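Local atomic coordinates of ErfK/YbiS/YcfS/YnhG family protein (Xylanimonas cellulosilytica, PDB entry 4LPQ), a protein that probably acts as a peptidoglycan L,D-transpeptidase in cell wall biogenesis, this chain comprising a putative peptidoglycan-binding domain and the catalytic YkuD domain. Residues A22-L27 with L35-D40; Q53-L58 with K94-A99; P78-S83 with G103-I108; R156-R161 with W191-W196. All coordinates share one frame; numbering follows the deposited sequence.

Contact 1. Residues A22-L27 with L35-D40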
# COMPACT_ATOMS: atom_id res chain seq x y z
N ALA A 22 -20.15 2.91 6.32
CA ALA A 22 -20.44 2.65 4.93
C ALA A 22 -19.22 2.77 4.04
O ALA A 22 -19.00 1.89 3.18
CB ALA A 22 -21.53 3.60 4.46
N LEU A 23 -18.37 3.75 4.30
CA LEU A 23 -17.14 3.88 3.58
C LEU A 23 -16.23 2.68 3.80
O LEU A 23 -15.67 2.14 2.83
CB LEU A 23 -16.45 5.13 4.11
CG LEU A 23 -14.97 5.28 3.68
CD1 LEU A 23 -14.83 5.55 2.17
CD2 LEU A 23 -14.36 6.47 4.48
N GLN A 24 -16.07 2.25 5.04
CA GLN A 24 -15.19 1.18 5.34
C GLN A 24 -15.69 -0.09 4.64
O GLN A 24 -14.88 -0.86 4.10
CB GLN A 24 -15.13 0.93 6.84
CG GLN A 24 -14.45 2.06 7.57
CD GLN A 24 -14.69 1.98 9.08
OE1 GLN A 24 -15.76 1.57 9.56
NE2 GLN A 24 -13.69 2.39 9.88
N GLN A 25 -17.00 -0.34 4.68
CA GLN A 25 -17.53 -1.51 4.03
C GLN A 25 -17.36 -1.48 2.51
O GLN A 25 -17.08 -2.50 1.87
CB GLN A 25 -18.96 -1.77 4.44
CG GLN A 25 -19.39 -3.14 4.07
CD GLN A 25 -18.61 -4.27 4.72
OE1 GLN A 25 -18.49 -4.40 5.95
NE2 GLN A 25 -18.06 -5.11 3.85
N ARG A 26 -17.55 -0.31 1.91
CA ARG A 26 -17.37 -0.19 0.49
C ARG A 26 -15.90 -0.42 0.04
O ARG A 26 -15.64 -1.17 -0.92
CB ARG A 26 -17.83 1.19 0.05
CG ARG A 26 -17.71 1.48 -1.42
CD ARG A 26 -18.53 0.49 -2.24
NE ARG A 26 -18.63 0.96 -3.59
CZ ARG A 26 -19.03 0.22 -4.63
NH1 ARG A 26 -19.33 -1.07 -4.44
NH2 ARG A 26 -19.13 0.70 -5.86
N LEU A 27 -14.96 0.16 0.81
CA LEU A 27 -13.57 -0.11 0.58
C LEU A 27 -13.26 -1.59 0.66
O LEU A 27 -12.58 -2.16 -0.21
CB LEU A 27 -12.70 0.68 1.55
CG LEU A 27 -12.68 2.19 1.33
CD1 LEU A 27 -12.14 2.88 2.52
CD2 LEU A 27 -11.88 2.55 0.08
N LEU A 35 -9.49 -4.26 7.49
CA LEU A 35 -9.96 -5.42 8.26
C LEU A 35 -11.30 -5.24 8.96
O LEU A 35 -12.03 -6.22 9.17
CB LEU A 35 -8.89 -5.82 9.30
CG LEU A 35 -7.57 -6.28 8.80
CD1 LEU A 35 -6.65 -6.67 9.92
CD2 LEU A 35 -7.79 -7.44 7.88
N LYS A 36 -11.63 -3.99 9.40
CA LYS A 36 -12.79 -3.72 10.26
C LYS A 36 -13.62 -2.61 9.73
O LYS A 36 -13.13 -1.55 9.30
CB LYS A 36 -12.29 -3.21 11.61
CG LYS A 36 -11.67 -4.20 12.52
CD LYS A 36 -11.77 -3.75 13.97
CE LYS A 36 -11.09 -2.41 14.14
NZ LYS A 36 -10.63 -2.35 15.53
N ALA A 37 -14.92 -2.84 9.66
CA ALA A 37 -15.89 -1.79 9.40
C ALA A 37 -16.61 -1.54 10.71
O ALA A 37 -17.58 -2.23 11.02
CB ALA A 37 -16.87 -2.17 8.33
N ASP A 38 -16.10 -0.62 11.49
CA ASP A 38 -16.59 -0.31 12.82
C ASP A 38 -17.13 1.08 13.03
O ASP A 38 -17.59 1.44 14.12
CB ASP A 38 -15.50 -0.58 13.89
CG ASP A 38 -14.25 0.31 13.75
OD1 ASP A 38 -14.19 1.14 12.82
OD2 ASP A 38 -13.37 0.16 14.64
N GLY A 39 -17.05 1.93 12.00
CA GLY A 39 -17.54 3.29 12.05
C GLY A 39 -16.59 4.31 12.63
O GLY A 39 -16.97 5.51 12.73
N ASP A 40 -15.35 3.93 12.91
CA ASP A 40 -14.35 4.88 13.39
C ASP A 40 -13.21 5.02 12.39
O ASP A 40 -12.54 4.05 12.09
CB ASP A 40 -13.77 4.41 14.70
CG ASP A 40 -14.78 4.43 15.82
OD1 ASP A 40 -15.76 5.19 15.85
OD2 ASP A 40 -14.59 3.69 16.85

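Contact 2. Residues Q53-L58 with K94-A99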
# COMPACT_ATOMS: atom_id res chain seq x y z
N GLN A 53 -7.72 6.72 -3.02
CA GLN A 53 -7.45 8.00 -3.70
C GLN A 53 -6.28 7.85 -4.65
O GLN A 53 -6.34 8.35 -5.78
CB GLN A 53 -7.26 9.17 -2.74
CG GLN A 53 -8.50 9.51 -1.94
CD GLN A 53 -8.31 10.58 -0.96
OE1 GLN A 53 -7.32 10.66 -0.25
NE2 GLN A 53 -9.34 11.43 -0.91
N LYS A 54 -5.20 7.22 -4.20
CA LYS A 54 -4.10 6.92 -5.12
C LYS A 54 -4.51 6.13 -6.36
O LYS A 54 -4.18 6.49 -7.47
CB LYS A 54 -3.03 6.11 -4.37
CG LYS A 54 -2.23 6.93 -3.34
CD LYS A 54 -1.35 6.07 -2.49
CE LYS A 54 -0.28 6.81 -1.76
NZ LYS A 54 0.66 5.83 -1.10
N ALA A 55 -5.26 5.06 -6.15
CA ALA A 55 -5.63 4.21 -7.24
C ALA A 55 -6.45 5.01 -8.28
O ALA A 55 -6.30 4.88 -9.48
CB ALA A 55 -6.41 3.04 -6.72
N ALA A 56 -7.40 5.80 -7.78
CA ALA A 56 -8.35 6.53 -8.58
C ALA A 56 -7.73 7.80 -9.18
O ALA A 56 -8.43 8.52 -9.92
CB ALA A 56 -9.61 6.83 -7.79
N GLY A 57 -6.52 8.16 -8.82
CA GLY A 57 -5.89 9.35 -9.33
C GLY A 57 -6.33 10.67 -8.71
O GLY A 57 -6.24 11.70 -9.38
N LEU A 58 -6.85 10.58 -7.48
CA LEU A 58 -7.40 11.74 -6.80
C LEU A 58 -6.43 12.34 -5.84
O LEU A 58 -5.46 11.70 -5.40
CB LEU A 58 -8.64 11.27 -6.03
CG LEU A 58 -9.66 10.59 -6.90
CD1 LEU A 58 -10.76 10.14 -6.07
CD2 LEU A 58 -10.12 11.52 -8.05
N LYS A 94 1.39 5.60 -8.75
CA LYS A 94 0.25 5.65 -7.85
C LYS A 94 0.58 5.33 -6.41
O LYS A 94 -0.19 5.62 -5.49
CB LYS A 94 -0.90 4.77 -8.34
CG LYS A 94 -1.48 5.24 -9.66
CD LYS A 94 -2.70 4.43 -10.07
CE LYS A 94 -3.42 5.06 -11.27
NZ LYS A 94 -4.66 4.31 -11.64
N GLN A 95 1.76 4.75 -6.16
CA GLN A 95 2.19 4.39 -4.83
C GLN A 95 1.22 3.40 -4.16
O GLN A 95 0.82 3.55 -2.99
CB GLN A 95 2.43 5.63 -3.98
CG GLN A 95 3.61 6.50 -4.46
CD GLN A 95 4.93 5.90 -4.05
OE1 GLN A 95 5.27 5.86 -2.86
NE2 GLN A 95 5.59 5.28 -5.03
N ILE A 96 0.88 2.30 -4.90
CA ILE A 96 0.06 1.22 -4.40
C ILE A 96 0.71 -0.11 -4.77
O ILE A 96 1.40 -0.23 -5.79
CB ILE A 96 -1.41 1.32 -4.93
CG1 ILE A 96 -1.48 1.27 -6.43
CG2 ILE A 96 -2.10 2.55 -4.37
CD1 ILE A 96 -2.84 1.46 -7.04
N LEU A 97 0.37 -1.08 -3.93
CA LEU A 97 0.74 -2.47 -4.15
C LEU A 97 -0.53 -3.24 -4.43
O LEU A 97 -1.53 -3.12 -3.72
CB LEU A 97 1.50 -3.00 -2.91
CG LEU A 97 1.95 -4.45 -2.99
CD1 LEU A 97 3.17 -4.62 -2.11
CD2 LEU A 97 0.85 -5.38 -2.50
N LEU A 98 -0.51 -4.05 -5.48
CA LEU A 98 -1.60 -4.88 -5.88
C LEU A 98 -1.25 -6.37 -5.65
O LEU A 98 -0.22 -6.82 -6.17
CB LEU A 98 -1.96 -4.69 -7.34
CG LEU A 98 -2.07 -3.26 -7.85
CD1 LEU A 98 -2.42 -3.23 -9.33
CD2 LEU A 98 -3.09 -2.52 -7.05
N ALA A 99 -2.10 -7.08 -4.91
CA ALA A 99 -1.98 -8.53 -4.78
C ALA A 99 -2.92 -9.02 -5.88
O ALA A 99 -4.12 -8.84 -5.83
CB ALA A 99 -2.42 -8.95 -3.41
O HOH W 1 3.20 7.20 -1.30

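Contact 3. Residues P78-S83 with G103-I108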
# COMPACT_ATOMS: atom_id res chain seq x y z
N PRO A 78 -8.00 -0.59 -9.80
CA PRO A 78 -6.98 -0.53 -10.84
C PRO A 78 -6.94 -1.85 -11.69
O PRO A 78 -7.36 -2.90 -11.18
CB PRO A 78 -5.71 -0.34 -10.05
CG PRO A 78 -6.01 -0.80 -8.73
CD PRO A 78 -7.44 -0.69 -8.45
N THR A 79 -6.49 -1.70 -12.93
CA THR A 79 -6.33 -2.86 -13.82
C THR A 79 -4.89 -3.37 -13.72
O THR A 79 -3.97 -2.56 -13.96
CB THR A 79 -6.65 -2.46 -15.26
OG1 THR A 79 -8.00 -2.00 -15.34
CG2 THR A 79 -6.46 -3.57 -16.17
N PRO A 80 -4.69 -4.64 -13.39
CA PRO A 80 -3.30 -5.11 -13.25
C PRO A 80 -2.67 -5.30 -14.66
O PRO A 80 -3.42 -5.40 -15.69
CB PRO A 80 -3.44 -6.42 -12.59
CG PRO A 80 -4.80 -6.87 -12.95
CD PRO A 80 -5.66 -5.68 -13.15
N ARG A 81 -1.34 -5.39 -14.71
CA ARG A 81 -0.65 -5.68 -15.92
C ARG A 81 -0.51 -7.20 -16.21
O ARG A 81 -0.45 -7.59 -17.39
CB ARG A 81 0.72 -5.06 -15.91
CG ARG A 81 0.67 -3.56 -15.94
CD ARG A 81 2.00 -2.99 -16.33
NE ARG A 81 1.97 -1.52 -16.35
CZ ARG A 81 2.96 -0.76 -16.86
NH1 ARG A 81 4.16 -1.38 -17.21
NH2 ARG A 81 2.79 0.53 -16.72
N SER A 82 -0.41 -8.01 -15.16
CA SER A 82 -0.24 -9.42 -15.35
C SER A 82 -1.58 -10.06 -15.66
O SER A 82 -2.65 -9.53 -15.33
CB SER A 82 0.43 -10.05 -14.12
OG SER A 82 -0.43 -9.98 -12.97
N SER A 83 -1.51 -11.25 -16.27
CA SER A 83 -2.64 -12.11 -16.68
C SER A 83 -2.82 -13.46 -16.01
O SER A 83 -3.91 -14.09 -16.00
CB SER A 83 -2.53 -12.43 -18.14
OG SER A 83 -2.66 -11.24 -18.86
N GLY A 103 -4.80 -12.35 -13.14
CA GLY A 103 -5.19 -11.06 -13.76
C GLY A 103 -6.31 -10.33 -13.03
O GLY A 103 -6.86 -9.32 -13.57
N ARG A 104 -6.68 -10.77 -11.84
CA ARG A 104 -7.71 -10.12 -11.01
C ARG A 104 -6.99 -9.55 -9.78
O ARG A 104 -6.25 -10.23 -9.08
CB ARG A 104 -8.75 -11.19 -10.51
CG ARG A 104 -9.81 -10.67 -9.50
CD ARG A 104 -10.79 -11.76 -8.97
NE ARG A 104 -10.29 -12.99 -8.25
CZ ARG A 104 -10.13 -13.17 -6.93
NH1 ARG A 104 -10.38 -12.18 -6.06
NH2 ARG A 104 -9.67 -14.35 -6.46
N VAL A 105 -7.28 -8.30 -9.46
CA VAL A 105 -6.77 -7.70 -8.22
C VAL A 105 -7.52 -8.31 -7.07
O VAL A 105 -8.78 -8.18 -6.97
CB VAL A 105 -6.94 -6.16 -8.26
CG1 VAL A 105 -6.54 -5.55 -6.98
CG2 VAL A 105 -6.15 -5.62 -9.42
N VAL A 106 -6.79 -8.84 -6.12
CA VAL A 106 -7.34 -9.39 -4.89
C VAL A 106 -7.39 -8.32 -3.79
O VAL A 106 -8.40 -8.17 -3.09
CB VAL A 106 -6.56 -10.66 -4.44
CG1 VAL A 106 -7.09 -11.21 -3.11
CG2 VAL A 106 -6.61 -11.70 -5.53
N ARG A 107 -6.29 -7.56 -3.68
CA ARG A 107 -6.25 -6.44 -2.75
C ARG A 107 -5.41 -5.33 -3.31
O ARG A 107 -4.43 -5.53 -4.04
CB ARG A 107 -5.64 -6.74 -1.32
CG ARG A 107 -6.39 -7.61 -0.38
CD ARG A 107 -7.74 -7.10 0.09
NE ARG A 107 -8.26 -8.04 1.08
CZ ARG A 107 -8.90 -9.17 0.74
NH1 ARG A 107 -9.09 -9.52 -0.52
NH2 ARG A 107 -9.28 -10.04 1.65
N ILE A 108 -5.82 -4.11 -2.93
CA ILE A 108 -5.05 -2.91 -3.17
C ILE A 108 -4.55 -2.43 -1.80
O ILE A 108 -5.40 -2.23 -0.91
CB ILE A 108 -5.88 -1.79 -3.84
CG1 ILE A 108 -6.59 -2.24 -5.10
CG2 ILE A 108 -4.94 -0.59 -4.12
CD1 ILE A 108 -7.97 -2.78 -4.90
O HOH W 2 -2.00 -12.30 -12.48

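Contact 4. Residues R156-R161 with W191-W196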
# COMPACT_ATOMS: atom_id res chain seq x y z
N ARG A 156 8.78 -8.13 8.77
CA ARG A 156 8.54 -9.25 7.89
C ARG A 156 8.89 -8.94 6.44
O ARG A 156 8.05 -9.18 5.55
CB ARG A 156 7.14 -9.78 8.12
CG ARG A 156 6.77 -10.11 9.57
CD ARG A 156 5.40 -10.72 9.69
NE ARG A 156 5.34 -12.09 9.28
CZ ARG A 156 4.23 -12.76 9.21
NH1 ARG A 156 3.07 -12.18 9.33
NH2 ARG A 156 4.28 -14.09 9.00
N PRO A 157 10.13 -8.52 6.18
CA PRO A 157 10.50 -8.27 4.77
C PRO A 157 10.49 -9.52 3.88
O PRO A 157 10.95 -10.57 4.28
CB PRO A 157 11.88 -7.67 4.92
CG PRO A 157 12.44 -8.28 6.19
CD PRO A 157 11.26 -8.30 7.11
N LYS A 158 10.04 -9.25 2.67
CA LYS A 158 10.13 -10.16 1.56
C LYS A 158 11.03 -9.52 0.48
O LYS A 158 10.67 -8.44 -0.06
CB LYS A 158 8.80 -10.49 0.98
CG LYS A 158 7.94 -11.27 1.94
CD LYS A 158 7.09 -12.18 1.36
CE LYS A 158 6.23 -12.93 2.32
NZ LYS A 158 6.26 -14.42 2.17
N TYR A 159 12.22 -10.03 0.31
CA TYR A 159 13.22 -9.42 -0.50
C TYR A 159 13.07 -9.86 -1.97
O TYR A 159 12.88 -11.04 -2.24
CB TYR A 159 14.63 -9.81 -0.04
CG TYR A 159 14.95 -9.41 1.32
CD1 TYR A 159 14.51 -10.11 2.42
CD2 TYR A 159 15.72 -8.29 1.55
CE1 TYR A 159 14.79 -9.72 3.71
CE2 TYR A 159 16.04 -7.90 2.85
CZ TYR A 159 15.60 -8.64 3.93
OH TYR A 159 15.89 -8.27 5.26
N PHE A 160 13.14 -8.90 -2.90
CA PHE A 160 13.01 -9.19 -4.32
C PHE A 160 14.18 -8.78 -5.17
O PHE A 160 14.26 -9.24 -6.34
CB PHE A 160 11.70 -8.63 -4.93
CG PHE A 160 11.60 -7.11 -4.81
CD1 PHE A 160 12.11 -6.28 -5.79
CD2 PHE A 160 10.97 -6.49 -3.73
CE1 PHE A 160 12.02 -4.91 -5.72
CE2 PHE A 160 10.91 -5.13 -3.65
CZ PHE A 160 11.45 -4.36 -4.62
N ARG A 161 15.13 -7.95 -4.72
CA ARG A 161 16.34 -7.65 -5.49
C ARG A 161 17.37 -7.12 -4.53
O ARG A 161 17.22 -5.99 -4.05
CB ARG A 161 16.06 -6.62 -6.62
CG ARG A 161 17.24 -6.41 -7.52
CD ARG A 161 17.03 -5.13 -8.30
NE ARG A 161 17.91 -4.90 -9.36
CZ ARG A 161 18.78 -3.93 -9.44
NH1 ARG A 161 19.12 -3.27 -8.39
NH2 ARG A 161 19.46 -3.75 -10.58
N TRP A 191 -1.17 -9.90 6.26
CA TRP A 191 -2.12 -10.45 5.34
C TRP A 191 -1.42 -11.12 4.14
O TRP A 191 -1.74 -12.28 3.77
CB TRP A 191 -3.17 -9.45 4.90
CG TRP A 191 -4.18 -9.98 3.95
CD1 TRP A 191 -5.30 -10.68 4.29
CD2 TRP A 191 -4.11 -9.99 2.51
NE1 TRP A 191 -5.95 -11.10 3.13
CE2 TRP A 191 -5.23 -10.70 2.03
CE3 TRP A 191 -3.22 -9.45 1.57
CZ2 TRP A 191 -5.46 -10.90 0.67
CZ3 TRP A 191 -3.43 -9.65 0.23
CH2 TRP A 191 -4.57 -10.35 -0.24
N LEU A 192 -0.46 -10.44 3.54
CA LEU A 192 0.33 -10.97 2.44
C LEU A 192 0.99 -12.27 2.85
O LEU A 192 0.94 -13.24 2.08
CB LEU A 192 1.37 -9.96 2.01
CG LEU A 192 0.84 -8.74 1.26
CD1 LEU A 192 1.92 -7.68 1.11
CD2 LEU A 192 0.25 -9.10 -0.08
N TRP A 193 1.63 -12.34 4.04
CA TRP A 193 2.31 -13.52 4.49
C TRP A 193 1.37 -14.67 4.77
O TRP A 193 1.60 -15.82 4.38
CB TRP A 193 3.16 -13.23 5.70
CG TRP A 193 4.49 -12.70 5.54
CD1 TRP A 193 4.82 -11.37 5.26
CD2 TRP A 193 5.73 -13.39 5.79
NE1 TRP A 193 6.17 -11.23 5.30
CE2 TRP A 193 6.77 -12.43 5.62
CE3 TRP A 193 6.07 -14.66 6.17
CZ2 TRP A 193 8.09 -12.71 5.85
CZ3 TRP A 193 7.37 -14.94 6.37
CH2 TRP A 193 8.38 -13.97 6.24
N ASP A 194 0.36 -14.39 5.59
CA ASP A 194 -0.35 -15.41 6.37
C ASP A 194 -1.69 -15.81 5.81
O ASP A 194 -2.14 -16.88 6.03
CB ASP A 194 -0.51 -14.99 7.81
CG ASP A 194 0.77 -14.73 8.55
OD1 ASP A 194 1.80 -15.32 8.20
OD2 ASP A 194 0.70 -13.86 9.50
N SER A 195 -2.32 -14.90 5.10
CA SER A 195 -3.65 -15.14 4.55
C SER A 195 -3.61 -15.37 3.06
O SER A 195 -4.09 -16.38 2.54
CB SER A 195 -4.63 -14.00 4.95
OG SER A 195 -5.93 -14.28 4.46
N TRP A 196 -3.09 -14.39 2.33
CA TRP A 196 -2.88 -14.52 0.89
C TRP A 196 -1.86 -15.58 0.54
O TRP A 196 -2.15 -16.51 -0.21
CB TRP A 196 -2.54 -13.17 0.24
CG TRP A 196 -2.65 -13.17 -1.19
CD1 TRP A 196 -3.72 -13.51 -1.92
CD2 TRP A 196 -1.70 -12.64 -2.12
NE1 TRP A 196 -3.50 -13.33 -3.26
CE2 TRP A 196 -2.27 -12.76 -3.41
CE3 TRP A 196 -0.37 -12.18 -2.02
CZ2 TRP A 196 -1.59 -12.38 -4.55
CZ3 TRP A 196 0.29 -11.75 -3.10
CH2 TRP A 196 -0.27 -11.84 -4.34
O HOH W 3 3.77 -15.98 2.52

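Contact 1. Residues A22-L27 with L35-D40
The side-chain amide of Gln-24 and the carboxylate of Asp-38 meet with their planes 37° apart, so the two flat groups are neither stacked nor coplanar. Gln-24 NE2 donates to Asp-38 OD1 at 3.2 Å, nearly along the C-O axis of the carboxylate, the oxygen lying a little out of the amide plane. The backbone N of Asp-40 reaches the same Asp-38 OD1 from the opposite face of the carboxylate, at 3.0 Å and well above the plane. At the other branch of the amide, Gly-39 N donates to Gln-24 OE1 over 2.8 Å in a fairly straight bond, 163° at the hydrogen, and tilted somewhat from the carbonyl plane.

The bond from Asp-40 N to Asp-38 OD1 makes an Asx turn in the loop between helix 18-30 and helix 43-56 of the putative peptidoglycan-binding domain. Gln-24 reaches it from helix 18-30: CG stands anti to the carbonyl carbon (chi1 -68°) and the chain runs out extended, carrying the amide to the turn. A further bond from NE2 to Thr-45 OG1 ties the amide to helix 43-56 as well. Closer to the helix, Gln-24 CB packs on Ala-37 CB at 3.9 Å, and Gln-25 OE1 comes within 3.6 Å of Ala-37 CB while Gln-25 NE2 bonds Asp-29. On the loop side, the carbonyl of Gly-39 is bonded to Thr-16 OG1.

Contact 2. Residues Q53-L58 with K94-A99
Lys-54 and Lys-94 both start with CG anti to the carbonyl carbon (chi1 -72° and -64°) and then run out extended, each lysine laying its chain along the other segment until its ammonium finds a backbone carbonyl there. The exchange joins the C-terminal end of helix 43-56, in the putative peptidoglycan-binding domain, to the start of strand 96-101 in the catalytic domain. At this end Gly-57 leaves the helix in a Schellman motif. Across the interface, Gln-95 and Ile-96 form a G1 beta bulge opposite Asp-91.

Lys-54 NZ donates to Gln-95 O at 3.0 Å, in the carbonyl plane and on a lone pair, after its methylenes have passed over Lys-94 O, with Lys-54 CB only 3.1 Å from that oxygen. The ammonium also bonds Asn-110 OD1, and a water joins it to Gln-95 OE1, so this buried charge is met by several oxygens. The Gln-95 chain bends away from the helix, and its NE2 bonds Leu-92 O and Ser-113 OG.

Apolar contact fills the middle. Ile-96 splits its branches between two helix residues: CG2 lies 3.7 Å from Lys-54 CB, while CD1 sits 3.9 Å from Ala-55 CB. The side chain of Gln-95 lies about 11 Å from those of the predicted nucleophile Cys-181 and the predicted proton donor/acceptor His-167. In the return direction, Lys-94 NZ meets Ala-55 O in its carbonyl plane, 2.8 Å away with a C=O...N angle of 150°.

Contact 3. Residues P78-S83 with G103-I108
Pro-80 and Val-105 cross at a slant, with Pro-80 CD 3.8 Å from Val-105 CG2, where the stretch leading from helix 66-74 toward the catalytic domain passes strand 104-110. This strand pairs antiparallel with strand 96-101 in the main sheet, and residues 78-83 run roughly counter to it, their end-to-end direction 148° from that of 103-108. Pro-80 CG also rests 3.3 Å from Gly-103 O. An alanine here is likely to leave a gap beside Val-105 and over the Gly-103 carbonyl, since the ring carbons CG and CD make both contacts.

Val-105 has its CG2 anti to the carbonyl carbon (chi1 175° for CG1), which turns Val-105 CG2 to Pro-78 O as well, at 3.5 Å. Farther along, the Pro-78 ring and the Ile-108 side chain reach toward each other, Pro-78 CD 3.8 Å from Ile-108 CG1. Tyr-32 touches both of these side chains, and Leu-98 of strand 96-101 touches Pro-78. Pro-80 also touches Val-100 and Glu-89, and the Glu-89 carboxylate bonds Arg-81 N and Ser-82 OG, tying down the next residues.

At the opposite end Gly-103, with positive phi, brings its CA within 3.4 Å of Ser-82 O as a CA-H...O contact. A water completes the junction: Gly-103 N donates to it at 2.9 Å, and it donates in turn to Ser-82 OG at 2.8 Å.

Contact 4. Residues R156-R161 with W191-W196
Within the catalytic domain, helix 186-196 is fastened to strand 154-159 through Trp-193, whose indole is sandwiched between Arg-156 and Lys-158. On one face the guanidinium of Arg-156 lies nearly flat, centres 4.0 Å apart and planes at 23°, a stack with cation-pi character over the five-membered ring. Lys-158 covers the opposite face: CE makes a CH-pi contact 3.3 Å from the centroid of the five-membered ring, and NZ stands over the six-membered ring as a second cation-pi partner. The indole edge is used too, since Trp-193 NE1 donates to Arg-156 O at 2.8 Å, close to the ring plane.

Residues 156 and 158 supply the two cations, with Pro-157 between them turned away from the helix; its side chain is about 4 Å from that of His-167, the predicted proton donor/acceptor of this YkuD domain. Arg-156 bends at chi3 (75°), folding its guanidinium back over the indole and bringing its end to Asp-194. There Arg-156 NH1 meets Asp-194 OD2 and NH2 meets OD1, both at 2.9 Å, an end-on salt bridge in which the guanidinium and carboxylate planes stand 42° apart. A leucine in place of Trp-193 would probably leave both cations without their aromatic faces and the Arg-156 carbonyl without its indole N-H.

Outside the two segments, Arg-156 NE forms a salt bridge with Asp-142, and Lys-158 NZ bonds Gln-140 OE1 and Met-198 O. A water also links Lys-158 NZ, 3.0 Å from it, to Trp-193 O.

Along the chain contact 1 closes before the others begin, contacts 2 and 3 interleave, and contact 4 comes last. Contact 1 stays within the putative peptidoglycan-binding domain, its centre 18 Å from that of contact 2, which carries the next helix, 43-56, onto the catalytic domain. Contacts 2 and 3 lie 12 Å apart between centres; contact 2 lies on strand 96-101 and contact 3 on its neighbour 104-110, where Ala-99 pairs with Val-106 and Arg-107. Contact 4 reaches the same mixed sheet: Trp-191 and Trp-196 of its helix pack on Ala-99 and Val-106. The sheet thus connects the interdomain junction to the helix 186-196 side of the catalytic domain.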